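Local coordinates for aminodeoxyfutalosine deaminase (Deinococcus radiodurans, PDB 2IMR), which catalyses the zinc-dependent deamination of aminodeoxyfutalosine to futalosine in menaquinone biosynthesis and, less well, deaminates adenosine and several related nucleosides, at residues V187-A190 with A191-H194; T193-E196 with R197-R200; S227-A230 with A231-L235; A387-G390 with G391-V395. All blocks are in the same frame, centred on the assembly; numbering follows the deposited sequence.

Contact 1. Residues V187-A190 with A191-H194; sequences VFAA and ARTH
Phe188 and Arg192 meet one turn apart in a local surface contact midway along helix 184-199. The two side chains slant across each other. Arg192 NH1 is 3.9 Å from Phe188 CE2, which lies over one face of the guanidinium, and the two planes are 58° apart. Both chains leave with CG anti to the backbone N, and the bend of Arg192 at chi3 (56°) turns its guanidinium back to the ring. The polar work is done by the backbone. Arg192 N bonds to Phe188 O at 2.7 Å, and Ala191 N to Val187 O at 2.9 Å. Ala189 O receives Thr193 N at 3.1 Å, and Thr193 OG1 also lies 3.0 Å from this oxygen. The last bond, His194 N to Ala190 O, is long at 3.4 Å and weak. His194 CD2 lies 3.3 Å from the same Ala190 O. Ala191 is buried, whereas Ala190 and Thr193 face solvent. The ring of Phe188 also meets Tyr229 edge-to-face, on the neighbouring helix 220-233. The arrangement is that of a regular alpha helix in a beta-alpha-beta crossover, here linking parallel strands 170-176 and 206-212 of the amidohydrolase barrel.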
loop_
_atom_site.group_PDB
_atom_site.type_symbol
_atom_site.label_atom_id
_atom_site.label_comp_id
_atom_site.label_asym_id
_atom_site.label_seq_id
_atom_site.Cartn_x
_atom_site.Cartn_y
_atom_site.Cartn_z
ATOM N N VAL A 187 -8.724 -20.152 14.356
ATOM C CA VAL A 187 -8.535 -19.392 13.124
ATOM C C VAL A 187 -7.042 -19.292 12.832
ATOM O O VAL A 187 -6.614 -19.452 11.687
ATOM C CB VAL A 187 -9.134 -17.972 13.225
ATOM C CG1 VAL A 187 -8.721 -17.144 12.010
ATOM C CG2 VAL A 187 -10.653 -18.061 13.298
ATOM N N PHE A 188 -6.251 -19.035 13.871
ATOM C CA PHE A 188 -4.802 -18.932 13.707
ATOM C C PHE A 188 -4.217 -20.240 13.168
ATOM O O PHE A 188 -3.412 -20.238 12.234
ATOM C CB PHE A 188 -4.132 -18.581 15.042
ATOM C CG PHE A 188 -2.635 -18.643 14.991
ATOM C CD1 PHE A 188 -1.914 -17.736 14.219
ATOM C CD2 PHE A 188 -1.945 -19.647 15.663
ATOM C CE1 PHE A 188 -0.531 -17.829 14.112
ATOM C CE2 PHE A 188 -0.558 -19.751 15.564
ATOM C CZ PHE A 188 0.152 -18.841 14.786
ATOM N N ALA A 189 -4.632 -21.358 13.756
ATOM C CA ALA A 189 -4.155 -22.672 13.331
ATOM C C ALA A 189 -4.481 -22.937 11.860
ATOM O O ALA A 189 -3.652 -23.474 11.118
ATOM C CB ALA A 189 -4.773 -23.752 14.209
ATOM N N ALA A 190 -5.689 -22.559 11.441
ATOM C CA ALA A 190 -6.113 -22.756 10.056
ATOM C C ALA A 190 -5.283 -21.876 9.120
ATOM O O ALA A 190 -4.894 -22.302 8.028
ATOM C CB ALA A 190 -7.599 -22.423 9.911
ATOM N N ALA A 191 -5.019 -20.647 9.555
ATOM C CA ALA A 191 -4.227 -19.712 8.768
ATOM C C ALA A 191 -2.783 -20.198 8.672
ATOM O O ALA A 191 -2.177 -20.170 7.600
ATOM C CB ALA A 191 -4.271 -18.327 9.400
ATOM N N ARG A 192 -2.235 -20.646 9.798
ATOM C CA ARG A 192 -0.861 -21.135 9.828
ATOM C C ARG A 192 -0.662 -22.291 8.854
ATOM O O ARG A 192 0.336 -22.338 8.140
ATOM C CB ARG A 192 -0.478 -21.584 11.241
ATOM C CG ARG A 192 0.959 -22.083 11.358
ATOM C CD ARG A 192 1.305 -22.438 12.797
ATOM N NE ARG A 192 0.364 -23.413 13.341
ATOM C CZ ARG A 192 0.318 -23.785 14.617
ATOM N NH1 ARG A 192 1.166 -23.265 15.499
ATOM N NH2 ARG A 192 -0.583 -24.677 15.013
ATOM N N THR A 193 -1.611 -23.223 8.827
ATOM C CA THR A 193 -1.512 -24.367 7.928
ATOM C C THR A 193 -1.358 -23.905 6.478
ATOM O O THR A 193 -0.461 -24.362 5.770
ATOM C CB THR A 193 -2.751 -25.284 8.050
ATOM O OG1 THR A 193 -2.826 -25.799 9.386
ATOM C CG2 THR A 193 -2.654 -26.451 7.073
ATOM N N HIS A 194 -2.236 -23.006 6.037
ATOM C CA HIS A 194 -2.167 -22.478 4.673
ATOM C C HIS A 194 -0.815 -21.806 4.429
ATOM O O HIS A 194 -0.163 -22.035 3.405
ATOM C CB HIS A 194 -3.276 -21.444 4.442
ATOM C CG HIS A 194 -4.619 -22.040 4.153
ATOM N ND1 HIS A 194 -4.919 -22.651 2.954
ATOM C CD2 HIS A 194 -5.747 -22.099 4.898
ATOM C CE1 HIS A 194 -6.175 -23.058 2.973
ATOM N NE2 HIS A 194 -6.700 -22.735 4.141
#

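Contact 2. Residues T193-E196 with R197-R200; sequences THLE and RWRR
His194 and Trp198 make the tight side of this helical contact, near the C-terminal end of helix 184-199. His194 CB sits over the face of the indole six-membered ring, 4.0 Å from its centroid, in a CH-pi contact. The two rings run side by side with planes at 26°, but they are slid apart and barely overlap. Trp198 has CG beside its backbone N (chi1 -69°), which lays the indole along the preceding turn. Its backbone N bonds to His194 O at 2.9 Å. Leu195 CD2 touches Trp198 CE3 more loosely, at 4.4 Å. Beyond the segments, Trp198 NE1 bonds to Asp160, which also forms a salt bridge with Arg197. Replacing Trp198 by alanine would probably open a gap beside His194 and Leu195 and cost Asp160 one of its donors. The side of Glu196 and Arg200 is looser and nearer solvent. Arg200 lays one face of its guanidinium over Glu196 O; NE is 3.2 Å from that oxygen, at a poor angle for a bond. Glu196 OE1 and Arg200 NH2 stay 5.0 Å apart. The indole thus combines ring packing with one N-H satisfied by Asp160, while any attraction between Glu196 and Arg200 is likely to be weak.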
loop_
_atom_site.group_PDB
_atom_site.type_symbol
_atom_site.label_atom_id
_atom_site.label_comp_id
_atom_site.label_asym_id
_atom_site.label_seq_id
_atom_site.Cartn_x
_atom_site.Cartn_y
_atom_site.Cartn_z
ATOM N N THR A 193 -1.611 -23.223 8.827
ATOM C CA THR A 193 -1.512 -24.367 7.928
ATOM C C THR A 193 -1.358 -23.905 6.478
ATOM O O THR A 193 -0.461 -24.362 5.770
ATOM C CB THR A 193 -2.751 -25.284 8.050
ATOM O OG1 THR A 193 -2.826 -25.799 9.386
ATOM C CG2 THR A 193 -2.654 -26.451 7.073
ATOM N N HIS A 194 -2.236 -23.006 6.037
ATOM C CA HIS A 194 -2.167 -22.478 4.673
ATOM C C HIS A 194 -0.815 -21.806 4.429
ATOM O O HIS A 194 -0.163 -22.035 3.405
ATOM C CB HIS A 194 -3.276 -21.444 4.442
ATOM C CG HIS A 194 -4.619 -22.040 4.153
ATOM N ND1 HIS A 194 -4.919 -22.651 2.954
ATOM C CD2 HIS A 194 -5.747 -22.099 4.898
ATOM C CE1 HIS A 194 -6.175 -23.058 2.973
ATOM N NE2 HIS A 194 -6.700 -22.735 4.141
ATOM N N LEU A 195 -0.413 -20.958 5.372
ATOM C CA LEU A 195 0.848 -20.236 5.273
ATOM C C LEU A 195 2.058 -21.162 5.167
ATOM O O LEU A 195 2.955 -20.926 4.354
ATOM C CB LEU A 195 1.005 -19.301 6.478
ATOM C CG LEU A 195 -0.030 -18.171 6.531
ATOM C CD1 LEU A 195 0.054 -17.438 7.856
ATOM C CD2 LEU A 195 0.210 -17.216 5.377
ATOM N N GLU A 196 2.082 -22.215 5.977
ATOM C CA GLU A 196 3.197 -23.153 5.952
ATOM C C GLU A 196 3.277 -23.843 4.597
ATOM O O GLU A 196 4.365 -24.101 4.083
ATOM C CB GLU A 196 3.045 -24.197 7.064
ATOM C CG GLU A 196 2.995 -23.595 8.458
ATOM C CD GLU A 196 2.948 -24.641 9.554
ATOM O OE1 GLU A 196 2.151 -25.599 9.436
ATOM O OE2 GLU A 196 3.702 -24.498 10.540
ATOM N N ARG A 197 2.116 -24.130 4.021
ATOM C CA ARG A 197 2.045 -24.785 2.724
ATOM C C ARG A 197 2.590 -23.856 1.637
ATOM O O ARG A 197 3.440 -24.247 0.836
ATOM C CB ARG A 197 0.589 -25.159 2.413
ATOM C CG ARG A 197 0.423 -26.142 1.269
ATOM C CD ARG A 197 -1.040 -26.322 0.880
ATOM N NE ARG A 197 -1.568 -25.131 0.218
ATOM C CZ ARG A 197 -2.729 -25.081 -0.432
ATOM N NH1 ARG A 197 -3.499 -26.160 -0.514
ATOM N NH2 ARG A 197 -3.118 -23.951 -1.006
ATOM N N TRP A 198 2.108 -22.617 1.622
ATOM C CA TRP A 198 2.534 -21.646 0.622
ATOM C C TRP A 198 3.988 -21.202 0.760
ATOM O O TRP A 198 4.639 -20.894 -0.239
ATOM C CB TRP A 198 1.626 -20.410 0.658
ATOM C CG TRP A 198 0.223 -20.674 0.182
ATOM C CD1 TRP A 198 -0.152 -21.461 -0.871
ATOM C CD2 TRP A 198 -0.986 -20.124 0.723
ATOM N NE1 TRP A 198 -1.519 -21.437 -1.016
ATOM C CE2 TRP A 198 -2.057 -20.624 -0.051
ATOM C CE3 TRP A 198 -1.268 -19.255 1.789
ATOM C CZ2 TRP A 198 -3.394 -20.286 0.204
ATOM C CZ3 TRP A 198 -2.598 -18.918 2.046
ATOM C CH2 TRP A 198 -3.645 -19.436 1.251
ATOM N N ARG A 199 4.495 -21.168 1.990
ATOM C CA ARG A 199 5.870 -20.739 2.231
ATOM C C ARG A 199 6.870 -21.592 1.451
ATOM O O ARG A 199 7.962 -21.132 1.119
ATOM C CB ARG A 199 6.190 -20.793 3.731
ATOM C CG ARG A 199 7.395 -19.946 4.138
ATOM C CD ARG A 199 7.145 -18.476 3.829
ATOM N NE ARG A 199 8.272 -17.605 4.159
ATOM C CZ ARG A 199 8.767 -17.438 5.382
ATOM N NH1 ARG A 199 8.247 -18.089 6.415
ATOM N NH2 ARG A 199 9.775 -16.597 5.577
ATOM N N ARG A 200 6.485 -22.828 1.149
ATOM C CA ARG A 200 7.343 -23.745 0.401
ATOM C C ARG A 200 7.314 -23.443 -1.096
ATOM O O ARG A 200 8.239 -23.800 -1.829
ATOM C CB ARG A 200 6.885 -25.188 0.621
ATOM C CG ARG A 200 6.809 -25.603 2.076
ATOM C CD ARG A 200 5.918 -26.826 2.248
ATOM N NE ARG A 200 5.607 -27.058 3.655
ATOM C CZ ARG A 200 4.437 -27.511 4.101
ATOM N NH1 ARG A 200 3.457 -27.783 3.247
ATOM N NH2 ARG A 200 4.243 -27.681 5.404
#

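Contact 3. Residues S227-A230 with A231-L235; sequences SDYA and AGEGL
The ring of Tyr229 lies under the side chain of Glu233, one turn further along helix 220-233. Glu233 CG comes over one face of the ring, 3.9 Å from its centroid and 20° off the normal, a CH-pi contact. The methylene is displaced toward the rim, near CE1 and CZ. Glu233 bends at chi2, and its carboxylate ends up only 21° from the ring plane. With CG anti to the backbone N (chi1 180°), the phenol stands out from the helix and leans toward its C-terminal end, where Glu233 can cover it. Leu235 reaches the same ring elsewhere: its CD1 is 3.8 Å from Tyr229 CE2, and the two side chains cross at a slant. A serine in place of Tyr229 would probably leave Glu233 CG and Leu235 CD1 without the ring they pack on. The helix stops here. Gly234 takes positive phi, and Leu235 N reaches back to Ala230 O at 2.8 Å, the six-to-one bond characteristic of a Schellman motif. Gly234 N approaches the same oxygen, but that bond is weak. The apolar pair that goes with such a cap is Ala230 CB and Leu235 CB, 3.9 Å apart and both in buried residues. Ordinary helical bonds lead up to it, among them Glu233 N to Tyr229 O at 2.9 Å. Asp228 turns away from this cluster and forms a salt bridge with Arg224. Helix 184-199 packs on the tyrosine too, with Leu195 near the ring and Glu196 at the hydroxyl, and Arg199 NH2 bonds to Glu233 O.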
loop_
_atom_site.group_PDB
_atom_site.type_symbol
_atom_site.label_atom_id
_atom_site.label_comp_id
_atom_site.label_asym_id
_atom_site.label_seq_id
_atom_site.Cartn_x
_atom_site.Cartn_y
_atom_site.Cartn_z
ATOM N N SER A 227 0.703 -11.543 14.621
ATOM C CA SER A 227 1.905 -10.717 14.571
ATOM C C SER A 227 3.120 -11.447 15.132
ATOM O O SER A 227 4.212 -11.346 14.572
ATOM C CB SER A 227 1.695 -9.369 15.289
ATOM O OG SER A 227 1.256 -9.520 16.626
ATOM N N ASP A 228 2.936 -12.188 16.223
ATOM C CA ASP A 228 4.048 -12.936 16.810
ATOM C C ASP A 228 4.529 -13.997 15.827
ATOM O O ASP A 228 5.733 -14.180 15.633
ATOM C CB ASP A 228 3.632 -13.618 18.118
ATOM C CG ASP A 228 3.463 -12.639 19.269
ATOM O OD1 ASP A 228 3.815 -11.454 19.109
ATOM O OD2 ASP A 228 2.983 -13.061 20.343
ATOM N N TYR A 229 3.584 -14.700 15.211
ATOM C CA TYR A 229 3.923 -15.737 14.244
ATOM C C TYR A 229 4.723 -15.144 13.090
ATOM O O TYR A 229 5.795 -15.639 12.748
ATOM C CB TYR A 229 2.653 -16.394 13.696
ATOM C CG TYR A 229 2.922 -17.478 12.677
ATOM C CD1 TYR A 229 3.450 -18.713 13.064
ATOM C CD2 TYR A 229 2.667 -17.267 11.319
ATOM C CE1 TYR A 229 3.718 -19.712 12.126
ATOM C CE2 TYR A 229 2.934 -18.260 10.373
ATOM C CZ TYR A 229 3.458 -19.478 10.786
ATOM O OH TYR A 229 3.719 -20.457 9.857
ATOM N N ALA A 230 4.202 -14.073 12.496
ATOM C CA ALA A 230 4.873 -13.423 11.371
ATOM C C ALA A 230 6.255 -12.894 11.744
ATOM O O ALA A 230 7.214 -13.043 10.986
ATOM C CB ALA A 230 4.007 -12.281 10.836
ATOM N N ALA A 231 6.348 -12.258 12.906
ATOM C CA ALA A 231 7.614 -11.712 13.375
ATOM C C ALA A 231 8.638 -12.834 13.521
ATOM O O ALA A 231 9.793 -12.701 13.107
ATOM C CB ALA A 231 7.411 -11.008 14.713
ATOM N N GLY A 232 8.200 -13.950 14.090
ATOM C CA GLY A 232 9.087 -15.081 14.287
ATOM C C GLY A 232 9.485 -15.799 13.013
ATOM O O GLY A 232 10.615 -16.283 12.900
ATOM N N GLU A 233 8.568 -15.870 12.052
ATOM C CA GLU A 233 8.826 -16.552 10.784
ATOM C C GLU A 233 9.377 -15.639 9.698
ATOM O O GLU A 233 9.723 -16.100 8.612
ATOM C CB GLU A 233 7.545 -17.208 10.268
ATOM C CG GLU A 233 7.075 -18.385 11.090
ATOM C CD GLU A 233 8.097 -19.501 11.123
ATOM O OE1 GLU A 233 8.464 -19.998 10.037
ATOM O OE2 GLU A 233 8.533 -19.878 12.232
ATOM N N GLY A 234 9.451 -14.346 9.987
ATOM C CA GLY A 234 9.956 -13.405 9.006
ATOM C C GLY A 234 8.956 -13.098 7.903
ATOM O O GLY A 234 9.346 -12.853 6.764
ATOM N N LEU A 235 7.666 -13.115 8.231
ATOM C CA LEU A 235 6.628 -12.822 7.243
ATOM C C LEU A 235 6.202 -11.358 7.323
ATOM O O LEU A 235 5.856 -10.865 8.394
ATOM C CB LEU A 235 5.399 -13.704 7.476
ATOM C CG LEU A 235 5.510 -15.202 7.193
ATOM C CD1 LEU A 235 4.234 -15.889 7.635
ATOM C CD2 LEU A 235 5.757 -15.434 5.708
#

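Contact 4. Residues A387-G390 with G391-V395; sequences AVKG and GQRVV
Lys389 O takes the backbone N of Arg393 at 3.0 Å, and Val388 O takes that of Gln392 at 3.1 Å. Val394 N bonds to Gly390 O at 3.2 Å. The step before these differs: Ala387 O and Gly391 N stand 4.3 Å apart, where the helix widens into a pi-type turn. Between side chains there is one weak bond, from Lys389 NZ to Gln392 OE1 at 3.4 Å. These two chains run alongside each other, pointing the same way, and each is bent at chi2. The bend in Lys389 (chi2 59°) also carries its methylenes across Arg393. There Lys389 CE packs on Arg393 CG at 3.7 Å. The guanidinium of Arg393 goes elsewhere, to a salt bridge with Glu348. Further in, packing is by small groups. Gly390 and Gly391 are buried and bring no side chain, and Val394 CG2 rests 3.5 Å from Gly390 O. Around them, Ala387 touches Leu351 and Val394 touches Ala350, both on strand 349-351. The side chain of Val394 is about 7 Å from that of the zinc ligand His99. Such a helix, packed against a barrel strand near the metal site, fits the TIM-barrel fold of the amidohydrolases.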
loop_
_atom_site.group_PDB
_atom_site.type_symbol
_atom_site.label_atom_id
_atom_site.label_comp_id
_atom_site.label_asym_id
_atom_site.label_seq_id
_atom_site.Cartn_x
_atom_site.Cartn_y
_atom_site.Cartn_z
ATOM N N ALA A 387 6.577 6.574 -4.247
ATOM C CA ALA A 387 5.964 5.672 -5.214
ATOM C C ALA A 387 6.897 4.546 -5.626
ATOM O O ALA A 387 6.475 3.397 -5.772
ATOM C CB ALA A 387 5.516 6.452 -6.450
ATOM N N VAL A 388 8.171 4.874 -5.804
ATOM C CA VAL A 388 9.150 3.888 -6.234
ATOM C C VAL A 388 9.929 3.215 -5.104
ATOM O O VAL A 388 9.781 2.012 -4.874
ATOM C CB VAL A 388 10.153 4.518 -7.225
ATOM C CG1 VAL A 388 11.163 3.474 -7.681
ATOM C CG2 VAL A 388 9.404 5.092 -8.418
ATOM N N LYS A 389 10.761 3.982 -4.404
ATOM C CA LYS A 389 11.569 3.416 -3.328
ATOM C C LYS A 389 10.753 3.033 -2.101
ATOM O O LYS A 389 10.949 1.963 -1.531
ATOM C CB LYS A 389 12.677 4.387 -2.918
ATOM C CG LYS A 389 13.629 3.816 -1.864
ATOM C CD LYS A 389 14.313 2.545 -2.363
ATOM C CE LYS A 389 15.262 1.974 -1.318
ATOM N NZ LYS A 389 16.006 0.779 -1.817
ATOM N N GLY A 390 9.844 3.911 -1.693
ATOM C CA GLY A 390 9.016 3.616 -0.536
ATOM C C GLY A 390 8.299 2.287 -0.705
ATOM O O GLY A 390 8.339 1.435 0.180
ATOM N N GLY A 391 7.649 2.107 -1.853
ATOM C CA GLY A 391 6.927 0.873 -2.117
ATOM C C GLY A 391 7.817 -0.353 -2.168
ATOM O O GLY A 391 7.453 -1.423 -1.670
ATOM N N GLN A 392 8.985 -0.205 -2.783
ATOM C CA GLN A 392 9.930 -1.306 -2.900
ATOM C C GLN A 392 10.338 -1.781 -1.502
ATOM O O GLN A 392 10.451 -2.980 -1.247
ATOM C CB GLN A 392 11.163 -0.845 -3.692
ATOM C CG GLN A 392 12.140 -1.950 -4.089
ATOM C CD GLN A 392 13.016 -2.414 -2.941
ATOM O OE1 GLN A 392 13.567 -1.600 -2.199
ATOM N NE2 GLN A 392 13.161 -3.728 -2.795
ATOM N N ARG A 393 10.541 -0.840 -0.591
ATOM C CA ARG A 393 10.939 -1.206 0.759
ATOM C C ARG A 393 9.834 -1.977 1.478
ATOM O O ARG A 393 10.107 -2.878 2.272
ATOM C CB ARG A 393 11.330 0.043 1.547
ATOM C CG ARG A 393 12.502 0.793 0.928
ATOM C CD ARG A 393 13.059 1.808 1.898
ATOM N NE ARG A 393 13.621 1.146 3.068
ATOM C CZ ARG A 393 13.738 1.711 4.265
ATOM N NH1 ARG A 393 13.324 2.956 4.457
ATOM N NH2 ARG A 393 14.267 1.026 5.271
ATOM N N VAL A 394 8.586 -1.627 1.188
ATOM C CA VAL A 394 7.440 -2.292 1.796
ATOM C C VAL A 394 7.186 -3.686 1.223
ATOM O O VAL A 394 7.047 -4.654 1.971
ATOM C CB VAL A 394 6.140 -1.448 1.619
ATOM C CG1 VAL A 394 4.915 -2.265 2.021
ATOM C CG2 VAL A 394 6.221 -0.188 2.458
ATOM N N VAL A 395 7.153 -3.797 -0.103
ATOM C CA VAL A 395 6.859 -5.078 -0.737
ATOM C C VAL A 395 8.058 -5.942 -1.090
ATOM O O VAL A 395 7.897 -7.117 -1.433
ATOM C CB VAL A 395 6.013 -4.880 -2.024
ATOM C CG1 VAL A 395 4.809 -4.011 -1.719
ATOM C CG2 VAL A 395 6.861 -4.254 -3.129
#

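In the fold
Contacts 1 and 2 are successive turns of helix 184-199 and share Thr193 and His194. Contact 3 ends the neighbouring helix 220-233 and packs against both of these turns, so the three form one patch of helix-helix packing. Contact 4, on helix 380-395, stands apart, about 9 Å from contact 3 at the nearest atoms. Contact 1 lies at the surface, contacts 2 and 3 are partly buried, and contact 4 is buried. Aromatic side chains take part in the first three contacts. Contact 4 relies on glycines, aliphatic groups and a widened helical turn, with the side chain of Val394 about 12 Å from the zinc ion.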